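Local atomic coordinates of alginate biosynthesis protein AlgX (Pseudomonas aeruginosa, PDB entry 4KNC), a protein that takes part in the O-acetylation of the exopolysaccharide alginate and protects the polymer from degradation as it crosses the periplasm. Residues N16-N28 with K197-T209. Sequence-based numbering, arbitrary orientation.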
ATOM      1  N   ASN A  16      24.439 -22.967   8.877  1.00 97.79           N
ATOM      2  CA  ASN A  16      24.153 -22.683  10.278  1.00 90.59           C
ATOM      3  C   ASN A  16      22.692 -22.969  10.617  1.00 82.72           C
ATOM      4  O   ASN A  16      22.357 -23.292  11.757  1.00 82.97           O
ATOM      5  CB  ASN A  16      24.502 -21.228  10.604  1.00 90.59           C
ATOM      6  CG  ASN A  16      24.423 -20.925  12.090  1.00 89.04           C
ATOM      7  OD1 ASN A  16      24.770 -21.761  12.926  1.00 86.81           O
ATOM      8  ND2 ASN A  16      23.961 -19.725  12.426  1.00 83.39           N
ATOM      9  N   LEU A  17      21.827 -22.840   9.615  1.00 73.04           N
ATOM     10  CA  LEU A  17      20.414 -23.178   9.756  1.00 60.28           C
ATOM     11  C   LEU A  17      20.214 -24.674   9.936  1.00 53.07           C
ATOM     12  O   LEU A  17      20.963 -25.480   9.383  1.00 48.08           O
ATOM     13  CB  LEU A  17      19.635 -22.753   8.513  1.00 53.13           C
ATOM     14  CG  LEU A  17      19.205 -21.301   8.414  1.00 52.08           C
ATOM     15  CD1 LEU A  17      18.657 -21.052   7.026  1.00 53.11           C
ATOM     16  CD2 LEU A  17      18.160 -21.030   9.468  1.00 40.85           C
ATOM     17  N   CYS A  18      19.177 -25.046  10.677  1.00 44.27           N
ATOM     18  CA  CYS A  18      18.853 -26.459  10.832  1.00 49.94           C
ATOM     19  C   CYS A  18      18.230 -26.985   9.532  1.00 55.04           C
ATOM     20  O   CYS A  18      17.599 -26.226   8.808  1.00 58.07           O
ATOM     21  CB  CYS A  18      17.930 -26.675  12.041  1.00 37.27           C
ATOM     22  SG  CYS A  18      16.266 -25.991  11.888  1.00 55.56           S
ATOM     23  N   PRO A  19      18.421 -28.281   9.230  1.00 56.47           N
ATOM     24  CA  PRO A  19      17.911 -28.921   8.007  1.00 54.95           C
ATOM     25  C   PRO A  19      16.417 -28.681   7.751  1.00 50.02           C
ATOM     26  O   PRO A  19      16.017 -28.544   6.595  1.00 50.11           O
ATOM     27  CB  PRO A  19      18.136 -30.413   8.276  1.00 59.99           C
ATOM     28  CG  PRO A  19      19.224 -30.470   9.280  1.00 60.44           C
ATOM     29  CD  PRO A  19      19.098 -29.247  10.119  1.00 61.88           C
ATOM     30  N   ALA A  20      15.613 -28.631   8.816  1.00 43.62           N
ATOM     31  CA  ALA A  20      14.164 -28.471   8.689  1.00 43.94           C
ATOM     32  C   ALA A  20      13.815 -27.183   7.963  1.00 52.13           C
ATOM     33  O   ALA A  20      12.773 -27.087   7.308  1.00 56.57           O
ATOM     34  CB  ALA A  20      13.506 -28.483  10.054  1.00 34.01           C
ATOM     35  N   ALA A  21      14.700 -26.198   8.079  1.00 48.59           N
ATOM     36  CA  ALA A  21      14.478 -24.885   7.491  1.00 36.94           C
ATOM     37  C   ALA A  21      14.440 -24.924   5.973  1.00 42.06           C
ATOM     38  O   ALA A  21      13.957 -23.974   5.342  1.00 45.36           O
ATOM     39  CB  ALA A  21      15.544 -23.910   7.962  1.00 40.54           C
ATOM     40  N   ALA A  22      14.941 -26.003   5.370  1.00 42.99           N
ATOM     41  CA  ALA A  22      15.006 -26.034   3.903  1.00 38.74           C
ATOM     42  C   ALA A  22      13.700 -26.454   3.189  1.00 41.04           C
ATOM     43  O   ALA A  22      13.666 -26.502   1.972  1.00 45.70           O
ATOM     44  CB  ALA A  22      16.154 -26.917   3.453  1.00 45.30           C
ATOM     45  N   TYR A  23      12.639 -26.774   3.932  1.00 45.37           N
ATOM     46  CA  TYR A  23      11.437 -27.345   3.307  1.00 42.56           C
ATOM     47  C   TYR A  23      10.245 -26.414   3.367  1.00 35.60           C
ATOM     48  O   TYR A  23       9.826 -26.014   4.447  1.00 40.28           O
ATOM     49  CB  TYR A  23      11.079 -28.697   3.944  1.00 40.78           C
ATOM     50  CG  TYR A  23      12.274 -29.604   4.013  1.00 41.26           C
ATOM     51  CD1 TYR A  23      12.973 -29.938   2.862  1.00 44.96           C
ATOM     52  CD2 TYR A  23      12.724 -30.099   5.224  1.00 47.38           C
ATOM     53  CE1 TYR A  23      14.082 -30.746   2.916  1.00 45.44           C
ATOM     54  CE2 TYR A  23      13.836 -30.914   5.290  1.00 46.14           C
ATOM     55  CZ  TYR A  23      14.509 -31.233   4.132  1.00 44.00           C
ATOM     56  OH  TYR A  23      15.611 -32.051   4.190  1.00 46.20           O
ATOM     57  N   ASP A  24       9.695 -26.083   2.198  1.00 41.06           N
ATOM     58  CA  ASP A  24       8.583 -25.134   2.120  1.00 44.31           C
ATOM     59  C   ASP A  24       7.407 -25.562   2.977  1.00 45.99           C
ATOM     60  O   ASP A  24       6.728 -24.724   3.564  1.00 53.13           O
ATOM     61  CB  ASP A  24       8.126 -24.921   0.677  1.00 42.31           C
ATOM     62  CG  ASP A  24       9.113 -24.115  -0.134  1.00 50.23           C
ATOM     63  OD1 ASP A  24      10.055 -23.558   0.460  1.00 57.47           O
ATOM     64  OD2 ASP A  24       8.946 -24.024  -1.365  1.00 57.01           O
ATOM     65  N   SER A  25       7.184 -26.870   3.075  1.00 41.43           N
ATOM     66  CA  SER A  25       6.053 -27.379   3.844  1.00 49.84           C
ATOM     67  C   SER A  25       6.219 -27.168   5.353  1.00 53.98           C
ATOM     68  O   SER A  25       5.255 -27.246   6.109  1.00 58.83           O
ATOM     69  CB  SER A  25       5.824 -28.856   3.533  1.00 57.62           C
ATOM     70  OG  SER A  25       7.045 -29.571   3.599  1.00 62.44           O
ATOM     71  N   ARG A  26       7.438 -26.888   5.792  1.00 50.24           N
ATOM     72  CA  ARG A  26       7.681 -26.596   7.202  1.00 43.15           C
ATOM     73  C   ARG A  26       7.145 -25.202   7.581  1.00 45.44           C
ATOM     74  O   ARG A  26       6.944 -24.908   8.757  1.00 46.81           O
ATOM     75  CB  ARG A  26       9.184 -26.737   7.514  1.00 36.85           C
ATOM     76  CG  ARG A  26       9.619 -26.404   8.949  1.00 35.40           C
ATOM     77  CD  ARG A  26       8.996 -27.341  10.015  1.00 31.81           C
ATOM     78  NE  ARG A  26       9.336 -26.898  11.367  1.00 38.56           N
ATOM     79  CZ  ARG A  26       8.649 -25.988  12.055  1.00 52.20           C
ATOM     80  NH1 ARG A  26       7.571 -25.433  11.513  1.00 54.62           N
ATOM     81  NH2 ARG A  26       9.037 -25.633  13.283  1.00 46.14           N
ATOM     82  N   TYR A  27       6.907 -24.355   6.579  1.00 46.00           N
ATOM     83  CA  TYR A  27       6.444 -22.979   6.811  1.00 50.06           C
ATOM     84  C   TYR A  27       4.932 -22.888   6.646  1.00 59.95           C
ATOM     85  O   TYR A  27       4.432 -22.063   5.885  1.00 64.78           O
ATOM     86  CB  TYR A  27       7.141 -21.988   5.857  1.00 37.45           C
ATOM     87  CG  TYR A  27       8.641 -21.932   6.046  1.00 36.25           C
ATOM     88  CD1 TYR A  27       9.444 -22.998   5.651  1.00 36.21           C
ATOM     89  CD2 TYR A  27       9.256 -20.830   6.639  1.00 36.02           C
ATOM     90  CE1 TYR A  27      10.804 -22.986   5.846  1.00 36.33           C
ATOM     91  CE2 TYR A  27      10.633 -20.805   6.839  1.00 31.11           C
ATOM     92  CZ  TYR A  27      11.396 -21.887   6.429  1.00 36.08           C
ATOM     93  OH  TYR A  27      12.757 -21.902   6.595  1.00 37.51           O
ATOM     94  N   ASN A  28       4.209 -23.730   7.376  1.00 67.77           N
ATOM     95  CA  ASN A  28       2.781 -23.928   7.128  1.00 74.65           C
ATOM     96  C   ASN A  28       1.842 -23.078   7.985  1.00 70.43           C
ATOM     97  O   ASN A  28       0.643 -23.348   8.054  1.00 72.99           O
ATOM     98  CB  ASN A  28       2.420 -25.407   7.308  1.00 80.17           C
ATOM     99  CG  ASN A  28       2.445 -25.838   8.766  1.00 88.51           C
ATOM    100  OD1 ASN A  28       3.269 -25.363   9.553  1.00 85.54           O
ATOM    101  ND2 ASN A  28       1.533 -26.737   9.135  1.00 92.84           N
ATOM    102  N   LYS A 197      14.675 -13.878  13.633  1.00 36.42           N
ATOM    103  CA  LYS A 197      13.738 -14.327  14.653  1.00 37.31           C
ATOM    104  C   LYS A 197      13.005 -15.589  14.226  1.00 48.42           C
ATOM    105  O   LYS A 197      12.772 -16.496  15.048  1.00 45.59           O
ATOM    106  CB  LYS A 197      12.722 -13.242  14.995  1.00 25.80           C
ATOM    107  CG  LYS A 197      13.314 -12.039  15.712  1.00 30.91           C
ATOM    108  CD  LYS A 197      12.222 -11.068  16.110  1.00 36.95           C
ATOM    109  CE  LYS A 197      12.801  -9.714  16.482  1.00 43.50           C
ATOM    110  NZ  LYS A 197      11.717  -8.705  16.657  1.00 42.70           N
ATOM    111  N   ALA A 198      12.642 -15.650  12.947  1.00 33.37           N
ATOM    112  CA  ALA A 198      11.958 -16.836  12.426  1.00 39.32           C
ATOM    113  C   ALA A 198      12.892 -18.047  12.492  1.00 33.11           C
ATOM    114  O   ALA A 198      12.503 -19.144  12.908  1.00 37.10           O
ATOM    115  CB  ALA A 198      11.469 -16.595  10.967  1.00 29.43           C
ATOM    116  N   ALA A 199      14.136 -17.837  12.079  1.00 32.24           N
ATOM    117  CA  ALA A 199      15.144 -18.889  12.147  1.00 36.99           C
ATOM    118  C   ALA A 199      15.405 -19.333  13.591  1.00 39.56           C
ATOM    119  O   ALA A 199      15.683 -20.507  13.835  1.00 39.35           O
ATOM    120  CB  ALA A 199      16.443 -18.449  11.473  1.00 32.89           C
ATOM    121  N   ALA A 200      15.311 -18.397  14.539  1.00 36.50           N
ATOM    122  CA  ALA A 200      15.455 -18.720  15.958  1.00 38.08           C
ATOM    123  C   ALA A 200      14.304 -19.605  16.419  1.00 42.80           C
ATOM    124  O   ALA A 200      14.503 -20.561  17.162  1.00 42.78           O
ATOM    125  CB  ALA A 200      15.511 -17.449  16.802  1.00 32.54           C
ATOM    126  N   GLN A 201      13.095 -19.281  15.979  1.00 40.57           N
ATOM    127  CA  GLN A 201      11.935 -20.071  16.365  1.00 48.18           C
ATOM    128  C   GLN A 201      12.007 -21.492  15.796  1.00 51.05           C
ATOM    129  O   GLN A 201      11.657 -22.464  16.483  1.00 46.83           O
ATOM    130  CB  GLN A 201      10.649 -19.381  15.925  1.00 46.05           C
ATOM    131  CG  GLN A 201       9.425 -19.779  16.720  1.00 44.13           C
ATOM    132  CD  GLN A 201       8.759 -21.005  16.166  1.00 47.88           C
ATOM    133  OE1 GLN A 201       8.622 -21.152  14.951  1.00 45.42           O
ATOM    134  NE2 GLN A 201       8.344 -21.912  17.053  1.00 49.17           N
ATOM    135  N   LEU A 202      12.487 -21.603  14.559  1.00 42.60           N
ATOM    136  CA  LEU A 202      12.593 -22.891  13.868  1.00 45.19           C
ATOM    137  C   LEU A 202      13.757 -23.769  14.317  1.00 46.64           C
ATOM    138  O   LEU A 202      13.643 -24.988  14.339  1.00 48.22           O
ATOM    139  CB  LEU A 202      12.776 -22.677  12.365  1.00 41.39           C
ATOM    140  CG  LEU A 202      11.604 -22.201  11.513  1.00 46.01           C
ATOM    141  CD1 LEU A 202      12.038 -22.096  10.061  1.00 41.46           C
ATOM    142  CD2 LEU A 202      10.458 -23.152  11.638  1.00 48.21           C
ATOM    143  N   CYS A 203      14.884 -23.145  14.635  1.00 40.34           N
ATOM    144  CA  CYS A 203      16.157 -23.858  14.736  1.00 42.95           C
ATOM    145  C   CYS A 203      16.879 -23.587  16.044  1.00 39.83           C
ATOM    146  O   CYS A 203      17.897 -24.213  16.342  1.00 50.71           O
ATOM    147  CB  CYS A 203      17.082 -23.458  13.570  1.00 43.49           C
ATOM    148  SG  CYS A 203      16.508 -23.951  11.916  1.00 60.60           S
ATOM    149  N   GLY A 204      16.374 -22.631  16.815  1.00 40.41           N
ATOM    150  CA  GLY A 204      17.043 -22.239  18.045  1.00 44.20           C
ATOM    151  C   GLY A 204      18.301 -21.432  17.764  1.00 57.33           C
ATOM    152  O   GLY A 204      19.117 -21.203  18.659  1.00 57.20           O
ATOM    153  N   ASN A 205      18.462 -21.003  16.514  1.00 57.55           N
ATOM    154  CA  ASN A 205      19.586 -20.150  16.146  1.00 56.20           C
ATOM    155  C   ASN A 205      19.532 -18.810  16.874  1.00 51.90           C
ATOM    156  O   ASN A 205      18.497 -18.416  17.409  1.00 56.15           O
ATOM    157  CB  ASN A 205      19.623 -19.929  14.630  1.00 56.05           C
ATOM    158  CG  ASN A 205      19.999 -21.181  13.874  1.00 70.63           C
ATOM    159  OD1 ASN A 205      19.834 -22.289  14.380  1.00 88.05           O
ATOM    160  ND2 ASN A 205      20.519 -21.018  12.667  1.00 69.53           N
ATOM    161  N   SER A 206      20.656 -18.114  16.902  1.00 50.13           N
ATOM    162  CA  SER A 206      20.706 -16.801  17.521  1.00 54.77           C
ATOM    163  C   SER A 206      21.518 -15.879  16.623  1.00 50.85           C
ATOM    164  O   SER A 206      22.630 -16.225  16.231  1.00 57.66           O
ATOM    165  CB  SER A 206      21.344 -16.896  18.906  1.00 57.32           C
ATOM    166  OG  SER A 206      20.979 -15.787  19.704  1.00 57.69           O
ATOM    167  N   TYR A 207      20.957 -14.722  16.276  1.00 48.05           N
ATOM    168  CA  TYR A 207      21.654 -13.774  15.405  1.00 42.42           C
ATOM    169  C   TYR A 207      21.815 -12.403  16.072  1.00 39.98           C
ATOM    170  O   TYR A 207      21.001 -11.993  16.904  1.00 38.19           O
ATOM    171  CB  TYR A 207      20.950 -13.648  14.042  1.00 46.35           C
ATOM    172  CG  TYR A 207      20.942 -14.919  13.192  1.00 38.91           C
ATOM    173  CD1 TYR A 207      19.906 -15.854  13.302  1.00 39.45           C
ATOM    174  CD2 TYR A 207      21.960 -15.178  12.280  1.00 42.29           C
ATOM    175  CE1 TYR A 207      19.894 -17.019  12.527  1.00 43.69           C
ATOM    176  CE2 TYR A 207      21.954 -16.331  11.499  1.00 48.60           C
ATOM    177  CZ  TYR A 207      20.921 -17.246  11.626  1.00 47.67           C
ATOM    178  OH  TYR A 207      20.925 -18.383  10.848  1.00 50.43           O
ATOM    179  N   ALA A 208      22.879 -11.699  15.704  1.00 42.19           N
ATOM    180  CA  ALA A 208      23.163 -10.389  16.280  1.00 45.52           C
ATOM    181  C   ALA A 208      22.165  -9.329  15.837  1.00 49.11           C
ATOM    182  O   ALA A 208      21.786  -9.272  14.663  1.00 48.75           O
ATOM    183  CB  ALA A 208      24.573  -9.945  15.912  1.00 35.01           C
ATOM    184  N   THR A 209      21.754  -8.487  16.781  1.00 46.08           N
ATOM    185  CA  THR A 209      21.003  -7.282  16.459  1.00 51.26           C
ATOM    186  C   THR A 209      21.886  -6.351  15.636  1.00 46.54           C
ATOM    187  O   THR A 209      23.043  -6.125  15.982  1.00 45.38           O
ATOM    188  CB  THR A 209      20.599  -6.532  17.726  1.00 42.07           C
ATOM    189  OG1 THR A 209      19.802  -7.389  18.537  1.00 39.88           O
ATOM    190  CG2 THR A 209      19.810  -5.264  17.387  1.00 30.85           C
TER
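Asn205 spends both N-H groups of its ND2, one of them across the contact: ND2 donates to the backbone O of Asn16 at 3.1 Å, and also to OH of Tyr207, its near neighbour in sequence. Here the N-terminal loop of the SGNH hydrolase-like domain is pinned to the C-terminal end of helix 194-203 by a disulfide. Of the two Asn205 bonds, the one to Tyr207 is the straighter, with the hydroxyl in the amide plane; the one to Asn16 is bent, N-H...O 146°, and reaches the carbonyl from above its plane. Tyr207 OH bonds in addition to Gln40, and its ring stacks on His196. In the disulfide, Cys18 SG and Cys203 SG are 2.1 Å apart, with a torsion about the S-S bond of -67°; a covalent tie of this kind suits a periplasmic protein. Just beyond the bridge the chain leaves the helix at Gly204, whose phi is positive, and turns to bring Asn205 back to the loop. Two apolar groups of the loop lie to one side of the bridge, both near Cys203 SG: Leu17 CD2, which also packs on Ala199 CB at 3.7 Å, and Ala21 CB, 4.1 Å from Cys203 SG. Leu202, one helical residue earlier, divides its two methyls between Tyr27 and Arg26. CD1 meets the hydroxyl end of Tyr27, 3.5 Å from OH, and that phenol is held in place by donating to Ala21 O, on a lone pair, while also hydrogen-bonding the backbone N of Leu38. The Arg26 chain, extended at first and then bent at chi2 (63°), lays its guanidinium flat against the other methyl, Leu202 CD2, which sits over one face 3.3 Å from Arg26 NH2.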